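Local structure of peroxisomal membrane protein LPX1 (Saccharomyces cerevisiae, 2Y6U) at residues R19-T24 / G109-W114; A15-A20 / T28-L33; T51-V56 / G82-D87; S134-N139 / P349-H354. The protein hydrolyses acyl esters as a peroxisomal alpha/beta-hydrolase with acyl esterase, lipase and phospholipase A activity. All blocks are in the same frame, centred on the assembly; numbering follows the deposited sequence.

Interaction 1 (R19-T24 / G109-W114); sequences RAPQST and GTNFNW
Asn-111 grips a type II beta turn, Ala-20 to Ser-23, with side chain and backbone alike. Its amide ND2 gives a hydrogen bond to Pro-21 O at 2.7 Å, lying in the plane of that carbonyl though bent at the hydrogen (141°). With CG anti to the backbone N (chi1 -177°), the amide runs alongside Pro-21, and ND2 rests on the Ala-20 methyl. Asparagine suits the place because its short amide has two ends: OD1 is bonded to Asn-268. One residue further, Asn-111 N donates to Gln-22 O at 2.9 Å, from above the carbonyl plane. Gly-109 N reaches Ser-23 O, also 2.9 Å away; without a side chain, Gly-109 can bring its CA within 3.3 Å of Gln-22 O. Pro-21 suits the first corner, and Gln-22 takes the positive phi (64°) that the second requires. Behind this shell Ser-23 holds the turn closed, since its N and OG both donate to Ala-20 O from one face of the carbonyl. Asn-113, N-cap of helix 114-125, accepts from Asp-116 N through OD1. A water bridges the segments and ties the turn to this helix start, donating to Ser-23 OG at 2.8 Å and accepting from Asn-113 N.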
loop_
_atom_site.group_PDB
_atom_site.type_symbol
_atom_site.label_atom_id
_atom_site.label_comp_id
_atom_site.label_asym_id
_atom_site.label_seq_id
_atom_site.Cartn_x
_atom_site.Cartn_y
_atom_site.Cartn_z
ATOM N N ARG A 19 -1.764 -11.298 -2.280
ATOM C CA ARG A 19 -2.973 -11.010 -3.022
ATOM C C ARG A 19 -4.151 -11.668 -2.313
ATOM O O ARG A 19 -3.978 -12.476 -1.420
ATOM C CB ARG A 19 -2.872 -11.467 -4.495
ATOM C CG ARG A 19 -1.549 -10.986 -5.187
ATOM C CD ARG A 19 -1.588 -11.342 -6.655
ATOM N NE ARG A 19 -2.500 -10.549 -7.478
ATOM C CZ ARG A 19 -2.210 -9.312 -7.949
ATOM N NH1 ARG A 19 -1.052 -8.754 -7.622
ATOM N NH2 ARG A 19 -3.013 -8.695 -8.812
ATOM N N ALA A 20 -5.351 -11.272 -2.721
ATOM C CA ALA A 20 -6.568 -11.863 -2.157
ATOM C C ALA A 20 -6.511 -13.391 -2.402
ATOM O O ALA A 20 -5.961 -13.901 -3.442
ATOM C CB ALA A 20 -7.815 -11.259 -2.905
ATOM N N PRO A 21 -7.177 -14.124 -1.516
ATOM C CA PRO A 21 -7.204 -15.617 -1.698
ATOM C C PRO A 21 -7.865 -15.989 -3.048
ATOM O O PRO A 21 -8.748 -15.278 -3.527
ATOM C CB PRO A 21 -8.138 -16.073 -0.532
ATOM C CG PRO A 21 -8.142 -15.022 0.434
ATOM C CD PRO A 21 -7.967 -13.696 -0.341
ATOM N N GLN A 22 -7.339 -17.006 -3.709
ATOM C CA GLN A 22 -7.786 -17.439 -5.067
ATOM C C GLN A 22 -7.553 -16.426 -6.167
ATOM O O GLN A 22 -8.153 -16.526 -7.251
ATOM C CB GLN A 22 -9.248 -17.938 -5.062
ATOM C CG GLN A 22 -9.386 -19.286 -4.373
ATOM C CD GLN A 22 -9.224 -19.206 -2.887
ATOM O OE1 GLN A 22 -9.906 -18.412 -2.225
ATOM N NE2 GLN A 22 -8.349 -20.053 -2.329
ATOM N N SER A 23 -6.590 -15.518 -5.982
ATOM C CA SER A 23 -6.082 -14.664 -7.067
ATOM C C SER A 23 -5.330 -15.495 -8.075
ATOM O O SER A 23 -5.264 -15.161 -9.279
ATOM C CB SER A 23 -5.078 -13.560 -6.560
ATOM O OG SER A 23 -5.807 -12.657 -5.778
ATOM N N THR A 24 -4.701 -16.577 -7.563
ATOM C CA THR A 24 -3.991 -17.524 -8.406
ATOM C C THR A 24 -4.611 -18.871 -8.249
ATOM O O THR A 24 -5.318 -19.111 -7.277
ATOM C CB THR A 24 -2.486 -17.574 -8.019
ATOM O OG1 THR A 24 -2.395 -17.863 -6.625
ATOM C CG2 THR A 24 -1.845 -16.196 -8.232
ATOM N N GLY A 109 -6.431 -17.274 -10.902
ATOM C CA GLY A 109 -7.611 -17.840 -10.209
ATOM C C GLY A 109 -8.887 -17.019 -10.438
ATOM O O GLY A 109 -9.006 -16.228 -11.410
ATOM N N THR A 110 -9.912 -17.294 -9.633
ATOM C CA THR A 110 -11.247 -16.700 -9.827
ATOM C C THR A 110 -11.398 -15.350 -9.094
ATOM O O THR A 110 -12.318 -14.585 -9.380
ATOM C CB THR A 110 -12.311 -17.630 -9.366
ATOM O OG1 THR A 110 -12.068 -17.942 -7.988
ATOM C CG2 THR A 110 -12.219 -18.940 -10.224
ATOM N N ASN A 111 -10.459 -15.006 -8.237
ATOM C CA ASN A 111 -10.678 -13.816 -7.418
ATOM C C ASN A 111 -9.803 -12.650 -7.967
ATOM O O ASN A 111 -8.678 -12.529 -7.542
ATOM C CB ASN A 111 -10.386 -14.198 -5.948
ATOM C CG ASN A 111 -10.654 -13.006 -4.869
ATOM O OD1 ASN A 111 -11.068 -11.985 -5.264
ATOM N ND2 ASN A 111 -10.531 -13.299 -3.558
ATOM N N PHE A 112 -10.330 -11.788 -8.833
ATOM C CA PHE A 112 -9.589 -10.621 -9.214
ATOM C C PHE A 112 -10.088 -9.392 -8.423
ATOM O O PHE A 112 -11.232 -8.902 -8.599
ATOM C CB PHE A 112 -9.687 -10.391 -10.721
ATOM C CG PHE A 112 -9.032 -9.155 -11.161
ATOM C CD1 PHE A 112 -7.683 -8.955 -10.949
ATOM C CD2 PHE A 112 -9.769 -8.135 -11.697
ATOM C CE1 PHE A 112 -7.085 -7.759 -11.301
ATOM C CE2 PHE A 112 -9.146 -6.992 -12.149
ATOM C CZ PHE A 112 -7.885 -6.769 -11.935
ATOM N N ASN A 113 -9.250 -8.957 -7.475
ATOM C CA ASN A 113 -9.631 -7.944 -6.508
ATOM C C ASN A 113 -9.017 -6.630 -7.072
ATOM O O ASN A 113 -7.779 -6.499 -7.255
ATOM C CB ASN A 113 -9.039 -8.332 -5.128
ATOM C CG ASN A 113 -9.263 -7.271 -4.080
ATOM O OD1 ASN A 113 -8.827 -6.107 -4.304
ATOM N ND2 ASN A 113 -9.824 -7.634 -2.928
ATOM N N TRP A 114 -9.830 -5.628 -7.345
ATOM C CA TRP A 114 -9.323 -4.469 -8.094
ATOM C C TRP A 114 -8.325 -3.691 -7.236
ATOM O O TRP A 114 -7.498 -2.952 -7.812
ATOM C CB TRP A 114 -10.463 -3.543 -8.501
ATOM C CG TRP A 114 -11.418 -4.085 -9.486
ATOM C CD1 TRP A 114 -11.402 -5.339 -10.069
ATOM C CD2 TRP A 114 -12.475 -3.390 -10.064
ATOM N NE1 TRP A 114 -12.485 -5.485 -10.893
ATOM C CE2 TRP A 114 -13.112 -4.284 -10.996
ATOM C CE3 TRP A 114 -13.002 -2.106 -9.899
ATOM C CZ2 TRP A 114 -14.225 -3.919 -11.712
ATOM C CZ3 TRP A 114 -14.028 -1.708 -10.667
ATOM C CH2 TRP A 114 -14.716 -2.650 -11.539
HETATM O O HOH W 1 -6.788 -10.328 -6.908
#

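Interaction 2 (A15-A20 / T28-L33); sequences ASWPRA and TDRLEL
Arg-30 lays its guanidinium face-on over one face of the Trp-17 indole, inside the long loop that joins the outermost strand 6-11 of the alpha/beta-hydrolase sheet to its antiparallel neighbour 35-40. From CB the arginine chain starts beside its own backbone N, and a bend at chi2 (-65°) turns it back toward the tryptophan. CD is the first atom to touch, 3.6 Å from Trp-17 CD1. NE follows over the five-membered ring, and CZ sits 3.3 Å from Trp-17 NE1. The two planes are 22° apart, close enough to parallel for the whole flat group to take part. NH1, beyond the ring, donates to Asp-29 O at 3.0 Å with the carbonyl oxygen in the guanidinium plane, and also to Ala-27 O. NH2 lies above the six-membered side near Trp-17 CE2 and bonds to Gly-130 O of the second subunit. Arginine suits this place because it can lie flat on the indole while its in-plane N-H groups bind carbonyls. Pro-18, which follows a cis peptide bond, sets its CB over the other face of the indole. Further along, Ala-15 is small enough to let the backbones close in, with its CB 3.8 Å from Leu-31 CB and its CA against Leu-33 CD1. Ala-15 N donates to Leu-31 O at 2.9 Å, almost straight (176°), and a water donates to both Leu-31 O and Ala-15 O.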
loop_
_atom_site.group_PDB
_atom_site.type_symbol
_atom_site.label_atom_id
_atom_site.label_comp_id
_atom_site.label_asym_id
_atom_site.label_seq_id
_atom_site.Cartn_x
_atom_site.Cartn_y
_atom_site.Cartn_z
ATOM N N ALA A 15 4.107 -9.114 -10.057
ATOM C CA ALA A 15 2.972 -8.431 -9.522
ATOM C C ALA A 15 3.147 -8.261 -8.040
ATOM O O ALA A 15 4.017 -8.884 -7.397
ATOM C CB ALA A 15 1.679 -9.269 -9.887
ATOM N N SER A 16 2.349 -7.373 -7.467
ATOM C CA SER A 16 2.376 -7.158 -6.046
ATOM C C SER A 16 1.985 -8.429 -5.332
ATOM O O SER A 16 1.178 -9.241 -5.857
ATOM C CB SER A 16 1.413 -6.011 -5.575
ATOM O OG SER A 16 0.099 -6.275 -5.892
ATOM N N TRP A 17 2.559 -8.587 -4.173
ATOM C CA TRP A 17 2.325 -9.824 -3.379
ATOM C C TRP A 17 2.322 -9.407 -1.945
ATOM O O TRP A 17 3.153 -8.553 -1.509
ATOM C CB TRP A 17 3.442 -10.900 -3.679
ATOM C CG TRP A 17 3.214 -12.184 -2.913
ATOM C CD1 TRP A 17 2.549 -13.291 -3.370
ATOM C CD2 TRP A 17 3.545 -12.451 -1.549
ATOM N NE1 TRP A 17 2.426 -14.209 -2.368
ATOM C CE2 TRP A 17 3.059 -13.751 -1.241
ATOM C CE3 TRP A 17 4.200 -11.745 -0.554
ATOM C CZ2 TRP A 17 3.163 -14.304 0.042
ATOM C CZ3 TRP A 17 4.343 -12.308 0.687
ATOM C CH2 TRP A 17 3.791 -13.569 0.987
ATOM N N PRO A 18 1.448 -10.023 -1.138
ATOM C CA PRO A 18 0.416 -11.012 -1.401
ATOM C C PRO A 18 -0.829 -10.406 -1.970
ATOM O O PRO A 18 -0.890 -9.198 -2.154
ATOM C CB PRO A 18 0.164 -11.657 -0.025
ATOM C CG PRO A 18 0.488 -10.573 0.934
ATOM C CD PRO A 18 1.579 -9.731 0.277
ATOM N N ARG A 19 -1.764 -11.298 -2.280
ATOM C CA ARG A 19 -2.973 -11.010 -3.022
ATOM C C ARG A 19 -4.151 -11.668 -2.313
ATOM O O ARG A 19 -3.978 -12.476 -1.420
ATOM C CB ARG A 19 -2.872 -11.467 -4.495
ATOM C CG ARG A 19 -1.549 -10.986 -5.187
ATOM C CD ARG A 19 -1.588 -11.342 -6.655
ATOM N NE ARG A 19 -2.500 -10.549 -7.478
ATOM C CZ ARG A 19 -2.210 -9.312 -7.949
ATOM N NH1 ARG A 19 -1.052 -8.754 -7.622
ATOM N NH2 ARG A 19 -3.013 -8.695 -8.812
ATOM N N ALA A 20 -5.351 -11.272 -2.721
ATOM C CA ALA A 20 -6.568 -11.863 -2.157
ATOM C C ALA A 20 -6.511 -13.391 -2.402
ATOM O O ALA A 20 -5.961 -13.901 -3.442
ATOM C CB ALA A 20 -7.815 -11.259 -2.905
ATOM N N THR A 28 1.307 -21.192 -4.426
ATOM C CA THR A 28 2.670 -20.913 -4.836
ATOM C C THR A 28 2.890 -20.239 -6.167
ATOM O O THR A 28 4.036 -19.938 -6.504
ATOM C CB THR A 28 3.494 -22.138 -4.822
ATOM O OG1 THR A 28 2.938 -23.104 -5.739
ATOM C CG2 THR A 28 3.552 -22.696 -3.355
ATOM N N ASP A 29 1.819 -19.989 -6.928
ATOM C CA ASP A 29 1.949 -19.247 -8.205
ATOM C C ASP A 29 2.305 -17.801 -7.932
ATOM O O ASP A 29 1.898 -17.270 -6.925
ATOM C CB ASP A 29 0.636 -19.245 -8.922
ATOM C CG ASP A 29 0.295 -20.667 -9.510
ATOM O OD1 ASP A 29 1.186 -21.544 -9.716
ATOM O OD2 ASP A 29 -0.905 -20.883 -9.725
ATOM N N ARG A 30 3.014 -17.166 -8.853
ATOM C CA ARG A 30 3.293 -15.731 -8.673
ATOM C C ARG A 30 2.973 -15.105 -10.013
ATOM O O ARG A 30 3.467 -15.536 -11.061
ATOM C CB ARG A 30 4.764 -15.455 -8.324
ATOM C CG ARG A 30 5.163 -15.912 -6.969
ATOM C CD ARG A 30 4.447 -15.156 -5.839
ATOM N NE ARG A 30 4.863 -15.623 -4.493
ATOM C CZ ARG A 30 4.273 -16.551 -3.780
ATOM N NH1 ARG A 30 3.217 -17.224 -4.243
ATOM N NH2 ARG A 30 4.723 -16.810 -2.570
ATOM N N LEU A 31 2.194 -14.067 -9.974
ATOM C CA LEU A 31 1.827 -13.357 -11.185
ATOM C C LEU A 31 2.847 -12.314 -11.582
ATOM O O LEU A 31 3.688 -11.848 -10.792
ATOM C CB LEU A 31 0.432 -12.701 -10.987
ATOM C CG LEU A 31 -0.723 -13.669 -10.618
ATOM C CD1 LEU A 31 -2.035 -12.770 -10.367
ATOM C CD2 LEU A 31 -0.918 -14.794 -11.693
ATOM N N GLU A 32 2.778 -11.979 -12.854
ATOM C CA GLU A 32 3.612 -10.932 -13.462
ATOM C C GLU A 32 2.704 -9.865 -14.034
ATOM O O GLU A 32 1.514 -10.092 -14.405
ATOM C CB GLU A 32 4.453 -11.531 -14.601
ATOM C CG GLU A 32 5.572 -12.431 -14.019
ATOM C CD GLU A 32 6.338 -13.180 -15.058
ATOM O OE1 GLU A 32 5.757 -14.041 -15.694
ATOM O OE2 GLU A 32 7.535 -12.932 -15.188
ATOM N N LEU A 33 3.353 -8.744 -14.286
ATOM C CA LEU A 33 2.774 -7.599 -14.983
ATOM C C LEU A 33 3.612 -7.180 -16.152
ATOM O O LEU A 33 4.811 -7.198 -16.034
ATOM C CB LEU A 33 2.746 -6.397 -14.025
ATOM C CG LEU A 33 1.900 -6.499 -12.740
ATOM C CD1 LEU A 33 2.459 -5.557 -11.609
ATOM C CD2 LEU A 33 0.460 -6.251 -13.250
HETATM O O HOH W 2 4.051 -11.723 -7.626
#

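Interaction 3 (T51-V56 / G82-D87); sequences TRLNLV and GNYAID
Asp-87 CG stands anti to its backbone N (chi1 -165°) and Arg-52 CG beside its own, torsions that lay the two chains alongside each other with Asp-87 CB 3.5 Å from Arg-52 CG. The charged ends do not meet: Asp-87 OD1 pairs with Arg-43 and Arg-46. A water donates to Asp-87 OD2 and Asn-54 OD1, 2.6 Å from each, tying carboxylate to amide across the strands, while Asn-54 ND2 is hydrogen-bonded to Asn-139 OD1. The face of Arg-52 and Ala-85 carries most of the polar groups.

On the other face Tyr-84 CG lies between its backbone N and carbonyl carbon (chi1 63°), and the ring meets Leu-53 CD1 obliquely, though the leucine has two conformers and the closeness is doubtful. The phenol suits a border position, its ring packed against Val-345 of helix 330-347 and its OH bonded to His-342. Ile-86 CD1 lies 4.1 Å from Leu-55 CD2, the two branched chains crossing at about a right angle.

Between these faces the backbones form a parallel ladder. Thr-51 N donates to Asn-83 O and Ala-85 N to Thr-51 O; Leu-53 N then bonds to Ala-85 O at 2.9 Å, and Asp-87 N to Leu-53 O at 2.7 Å. Alternate residues of 51-56 thus use both N-H and C=O on one neighbour, while Arg-52 and Asn-54 bond to Pro-136 and strand 137-144. The short strand segments diverge by 42°, a strong twist. This is parallel pairing in the central sheet of the alpha/beta-hydrolase fold.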
loop_
_atom_site.group_PDB
_atom_site.type_symbol
_atom_site.label_atom_id
_atom_site.label_comp_id
_atom_site.label_asym_id
_atom_site.label_seq_id
_atom_site.Cartn_x
_atom_site.Cartn_y
_atom_site.Cartn_z
ATOM N N THR A 51 8.951 21.466 -15.447
ATOM C CA THR A 51 8.265 20.353 -14.764
ATOM C C THR A 51 8.153 19.196 -15.695
ATOM O O THR A 51 7.700 19.314 -16.838
ATOM C CB THR A 51 6.876 20.798 -14.307
ATOM O OG1 THR A 51 7.014 21.951 -13.510
ATOM C CG2 THR A 51 6.178 19.776 -13.488
ATOM N N ARG A 52 8.529 18.030 -15.211
ATOM C CA ARG A 52 8.287 16.837 -15.900
ATOM C C ARG A 52 6.840 16.368 -15.583
ATOM O O ARG A 52 6.491 16.199 -14.422
ATOM C CB ARG A 52 9.208 15.739 -15.377
ATOM C CG ARG A 52 10.568 15.550 -16.027
ATOM C CD ARG A 52 11.552 16.428 -15.439
ATOM N NE ARG A 52 12.812 15.757 -15.076
ATOM C CZ ARG A 52 13.957 16.405 -14.792
ATOM N NH1 ARG A 52 14.031 17.746 -14.854
ATOM N NH2 ARG A 52 15.043 15.702 -14.441
ATOM N N LEU A 53 6.065 16.055 -16.614
ATOM C CA LEU A 53 4.743 15.460 -16.406
ATOM C C LEU A 53 4.837 14.001 -16.717
ATOM O O LEU A 53 5.340 13.584 -17.766
ATOM C CB LEU A 53 3.640 16.076 -17.271
ATOM C CG LEU A 53 3.293 17.548 -17.053
ATOM C CD1 LEU A 53 2.389 18.025 -18.172
ATOM C CD2 LEU A 53 2.606 17.769 -15.714
ATOM N N ASN A 54 4.367 13.203 -15.778
ATOM C CA ASN A 54 4.295 11.779 -15.968
ATOM C C ASN A 54 2.811 11.360 -15.932
ATOM O O ASN A 54 2.080 11.798 -15.047
ATOM C CB ASN A 54 5.046 11.033 -14.835
ATOM C CG ASN A 54 6.508 11.393 -14.782
ATOM O OD1 ASN A 54 7.148 11.334 -15.825
ATOM N ND2 ASN A 54 7.012 11.877 -13.646
ATOM N N LEU A 55 2.422 10.539 -16.861
ATOM C CA LEU A 55 1.068 10.086 -17.001
ATOM C C LEU A 55 0.953 8.616 -16.923
ATOM O O LEU A 55 1.719 7.908 -17.563
ATOM C CB LEU A 55 0.509 10.561 -18.349
ATOM C CG LEU A 55 0.040 11.973 -18.519
ATOM C CD1 LEU A 55 0.826 13.043 -17.976
ATOM C CD2 LEU A 55 -0.275 12.275 -20.080
ATOM N N VAL A 56 -0.043 8.132 -16.181
ATOM C CA VAL A 56 -0.223 6.715 -16.010
ATOM C C VAL A 56 -1.677 6.378 -16.393
ATOM O O VAL A 56 -2.559 6.968 -15.875
ATOM C CB VAL A 56 0.029 6.265 -14.575
ATOM C CG1 VAL A 56 -0.241 4.747 -14.433
ATOM C CG2 VAL A 56 1.512 6.649 -14.143
ATOM N N GLY A 82 4.350 28.035 -19.491
ATOM C CA GLY A 82 3.969 27.089 -18.422
ATOM C C GLY A 82 5.072 26.069 -18.091
ATOM O O GLY A 82 4.958 25.316 -17.116
ATOM N N ASN A 83 6.107 26.035 -18.949
ATOM C CA ASN A 83 7.360 25.313 -18.729
ATOM C C ASN A 83 7.212 23.881 -18.151
ATOM O O ASN A 83 7.724 23.546 -17.078
ATOM C CB ASN A 83 8.316 26.139 -17.892
ATOM C CG ASN A 83 9.715 25.979 -18.355
ATOM O OD1 ASN A 83 10.014 25.023 -19.089
ATOM N ND2 ASN A 83 10.580 26.921 -17.989
ATOM N N TYR A 84 6.493 23.083 -18.910
ATOM C CA TYR A 84 6.295 21.674 -18.595
ATOM C C TYR A 84 6.421 20.891 -19.917
ATOM O O TYR A 84 6.339 21.483 -21.021
ATOM C CB TYR A 84 4.918 21.475 -17.945
ATOM C CG TYR A 84 3.670 21.826 -18.788
ATOM C CD1 TYR A 84 3.157 20.935 -19.723
ATOM C CD2 TYR A 84 2.978 23.025 -18.594
ATOM C CE1 TYR A 84 2.018 21.224 -20.467
ATOM C CE2 TYR A 84 1.834 23.324 -19.340
ATOM C CZ TYR A 84 1.347 22.402 -20.267
ATOM O OH TYR A 84 0.204 22.687 -21.025
ATOM N N ALA A 85 6.619 19.601 -19.779
ATOM C CA ALA A 85 6.589 18.642 -20.862
ATOM C C ALA A 85 6.398 17.252 -20.303
ATOM O O ALA A 85 6.886 16.923 -19.224
ATOM C CB ALA A 85 7.948 18.703 -21.723
ATOM N N ILE A 86 5.710 16.425 -21.070
ATOM C CA ILE A 86 5.567 15.025 -20.761
ATOM C C ILE A 86 6.902 14.332 -20.785
ATOM O O ILE A 86 7.684 14.430 -21.768
ATOM C CB ILE A 86 4.605 14.266 -21.715
ATOM C CG1 ILE A 86 3.181 14.779 -21.539
ATOM C CG2 ILE A 86 4.583 12.747 -21.387
ATOM C CD1 ILE A 86 2.276 14.233 -22.651
ATOM N N ASP A 87 7.241 13.679 -19.690
ATOM C CA ASP A 87 8.488 12.965 -19.662
ATOM C C ASP A 87 8.244 11.490 -19.872
ATOM O O ASP A 87 8.916 10.895 -20.665
ATOM C CB ASP A 87 9.204 13.256 -18.362
ATOM C CG ASP A 87 10.666 12.845 -18.384
ATOM O OD1 ASP A 87 11.439 13.354 -19.262
ATOM O OD2 ASP A 87 11.004 11.977 -17.533
HETATM O O HOH W 3 9.738 11.117 -15.419
#

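Interaction 4 (S134-N139 / P349-H354); sequences SHPALN and PLQSSH
Just before strand 137-144, a central strand of the alpha/beta-hydrolase sheet, His-135 and Pro-136 receive the loop that links helix 330-347 to the extended C-terminal helix 360-378. His-135 reaches out with its ring: CG is anti to the backbone N (chi1 -174°), which carries NE2 to Ser-352 O at a distance of 2.6 Å. The oxygen meets the ring obliquely, and the N-H bends to 122°, a weak hydrogen bond despite its shortness. Histidine suits the place because its ring nitrogen can reach a backbone carbonyl while its carbons pack; CD2 lies 4.3 Å from Ser-353 CA. Pro-136 follows through a cis peptide bond, which brings its CB over one face of the His-135 ring. The pyrrolidine also meets the loop, its CD lying 3.6 Å from Ser-353 CB and its CG only a little farther from the same atom. Pro-136 CB lies 4.2 Å from Gln-351 CG. The small CB of Ser-353 lies against the proline ring, and its OG makes a weak hydrogen bond to Arg-48 O. Ala-27 of the second subunit packs on His-135. With one bent polar bond and a few carbon contacts, burying 195 Å² in all, this contact alone contributes only modestly to holding the loop; as modelled NE2 is the donor, consistent with a proton there.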
loop_
_atom_site.group_PDB
_atom_site.type_symbol
_atom_site.label_atom_id
_atom_site.label_comp_id
_atom_site.label_asym_id
_atom_site.label_seq_id
_atom_site.Cartn_x
_atom_site.Cartn_y
_atom_site.Cartn_z
ATOM N N SER A 134 13.483 12.012 -12.491
ATOM C CA SER A 134 12.058 12.446 -12.662
ATOM C C SER A 134 11.697 13.844 -12.001
ATOM O O SER A 134 10.688 14.438 -12.378
ATOM C CB SER A 134 11.051 11.316 -12.222
ATOM O OG SER A 134 10.724 10.278 -13.218
ATOM N N HIS A 135 12.529 14.386 -11.092
ATOM C CA HIS A 135 12.276 15.658 -10.363
ATOM C C HIS A 135 12.652 16.970 -11.138
ATOM O O HIS A 135 13.733 17.040 -11.729
ATOM C CB HIS A 135 13.081 15.623 -9.031
ATOM C CG HIS A 135 12.820 16.790 -8.117
ATOM N ND1 HIS A 135 11.692 16.873 -7.322
ATOM C CD2 HIS A 135 13.537 17.916 -7.872
ATOM C CE1 HIS A 135 11.716 18.010 -6.644
ATOM N NE2 HIS A 135 12.831 18.660 -6.952
ATOM N N PRO A 136 11.813 18.023 -11.083
ATOM C CA PRO A 136 10.517 18.199 -10.423
ATOM C C PRO A 136 9.395 17.645 -11.279
ATOM O O PRO A 136 9.302 18.020 -12.455
ATOM C CB PRO A 136 10.348 19.708 -10.368
ATOM C CG PRO A 136 11.102 20.217 -11.516
ATOM C CD PRO A 136 12.186 19.222 -11.844
ATOM N N ALA A 137 8.544 16.814 -10.682
ATOM C CA ALA A 137 7.633 16.019 -11.453
ATOM C C ALA A 137 6.214 16.351 -10.983
ATOM O O ALA A 137 6.000 16.774 -9.823
ATOM C CB ALA A 137 7.923 14.582 -11.210
ATOM N N LEU A 138 5.279 16.189 -11.891
ATOM C CA LEU A 138 3.883 16.118 -11.545
ATOM C C LEU A 138 3.318 14.874 -12.230
ATOM O O LEU A 138 3.559 14.643 -13.379
ATOM C CB LEU A 138 3.114 17.336 -12.035
ATOM C CG LEU A 138 3.418 18.664 -11.272
ATOM C CD1 LEU A 138 2.738 19.911 -11.924
ATOM C CD2 LEU A 138 3.055 18.614 -9.696
ATOM N N ASN A 139 2.602 14.088 -11.440
ATOM C CA ASN A 139 2.164 12.819 -11.907
ATOM C C ASN A 139 0.670 12.808 -11.985
ATOM O O ASN A 139 -0.003 13.217 -11.018
ATOM C CB ASN A 139 2.605 11.787 -10.901
ATOM C CG ASN A 139 4.161 11.689 -10.732
ATOM O OD1 ASN A 139 4.914 11.822 -11.694
ATOM N ND2 ASN A 139 4.613 11.607 -9.457
ATOM N N PRO A 349 2.143 24.857 -7.294
ATOM C CA PRO A 349 3.259 25.528 -6.611
ATOM C C PRO A 349 4.642 25.221 -7.206
ATOM O O PRO A 349 4.901 24.087 -7.605
ATOM C CB PRO A 349 3.162 24.982 -5.174
ATOM C CG PRO A 349 1.736 24.636 -4.991
ATOM C CD PRO A 349 1.271 24.146 -6.336
ATOM N N LEU A 350 5.520 26.224 -7.270
ATOM C CA LEU A 350 6.927 25.968 -7.601
ATOM C C LEU A 350 7.513 25.080 -6.470
ATOM O O LEU A 350 7.237 25.377 -5.310
ATOM C CB LEU A 350 7.724 27.279 -7.781
ATOM C CG LEU A 350 7.243 28.353 -8.787
ATOM C CD1 LEU A 350 8.455 29.102 -9.346
ATOM C CD2 LEU A 350 6.375 27.815 -9.949
ATOM N N GLN A 351 8.283 24.002 -6.712
ATOM C CA GLN A 351 8.904 23.552 -7.973
ATOM C C GLN A 351 10.394 23.948 -7.943
ATOM O O GLN A 351 10.852 24.761 -8.749
ATOM C CB GLN A 351 8.164 24.026 -9.248
ATOM C CG GLN A 351 8.740 23.596 -10.588
ATOM C CD GLN A 351 9.351 24.777 -11.362
ATOM O OE1 GLN A 351 8.657 25.760 -11.674
ATOM N NE2 GLN A 351 10.654 24.687 -11.663
ATOM N N SER A 352 11.130 23.381 -6.980
ATOM C CA SER A 352 12.599 23.495 -6.928
ATOM C C SER A 352 13.224 22.344 -7.728
ATOM O O SER A 352 12.855 21.184 -7.514
ATOM C CB SER A 352 13.106 23.464 -5.477
ATOM O OG SER A 352 14.528 23.484 -5.420
ATOM N N SER A 353 14.163 22.658 -8.633
ATOM C CA SER A 353 14.724 21.661 -9.569
ATOM C C SER A 353 16.242 21.389 -9.455
ATOM O O SER A 353 16.781 20.606 -10.247
ATOM C CB SER A 353 14.364 22.026 -11.017
ATOM O OG SER A 353 14.793 23.329 -11.371
ATOM N N HIS A 354 16.921 22.002 -8.478
ATOM C CA HIS A 354 18.349 21.706 -8.235
ATOM C C HIS A 354 18.507 20.437 -7.358
ATOM O O HIS A 354 17.756 20.247 -6.393
ATOM C CB HIS A 354 19.123 22.953 -7.704
ATOM C CG HIS A 354 19.120 23.123 -6.207
ATOM N ND1 HIS A 354 20.245 22.912 -5.430
ATOM C CD2 HIS A 354 18.146 23.522 -5.354
ATOM C CE1 HIS A 354 19.956 23.156 -4.164
ATOM N NE2 HIS A 354 18.689 23.525 -4.091
#

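The four contacts form two clusters; interaction 1 lies across the chain's centre from 3 and 4, its centre about 35 Å from that of interaction 3. Interactions 1 and 2 share Arg-19 and Ala-20, have centres about 9 Å apart, and touch where Thr-24 CG2 packs 3.7 Å from Leu-31 CG; Arg-19 joins both to helix 114-125 through a salt bridge with Asp-120. Interactions 3 and 4 are equally close, because strands 51-58 and 137-144 are sheet neighbours: Arg-52 O and Leu-138 N lie 2.8 Å apart, a probable hydrogen bond. Strand 137-144 leads on to Ser-145, the probable nucleophile-elbow serine. Interactions 1, 2 and 4 touch the second subunit; no other chain of the assembly touches interaction 3.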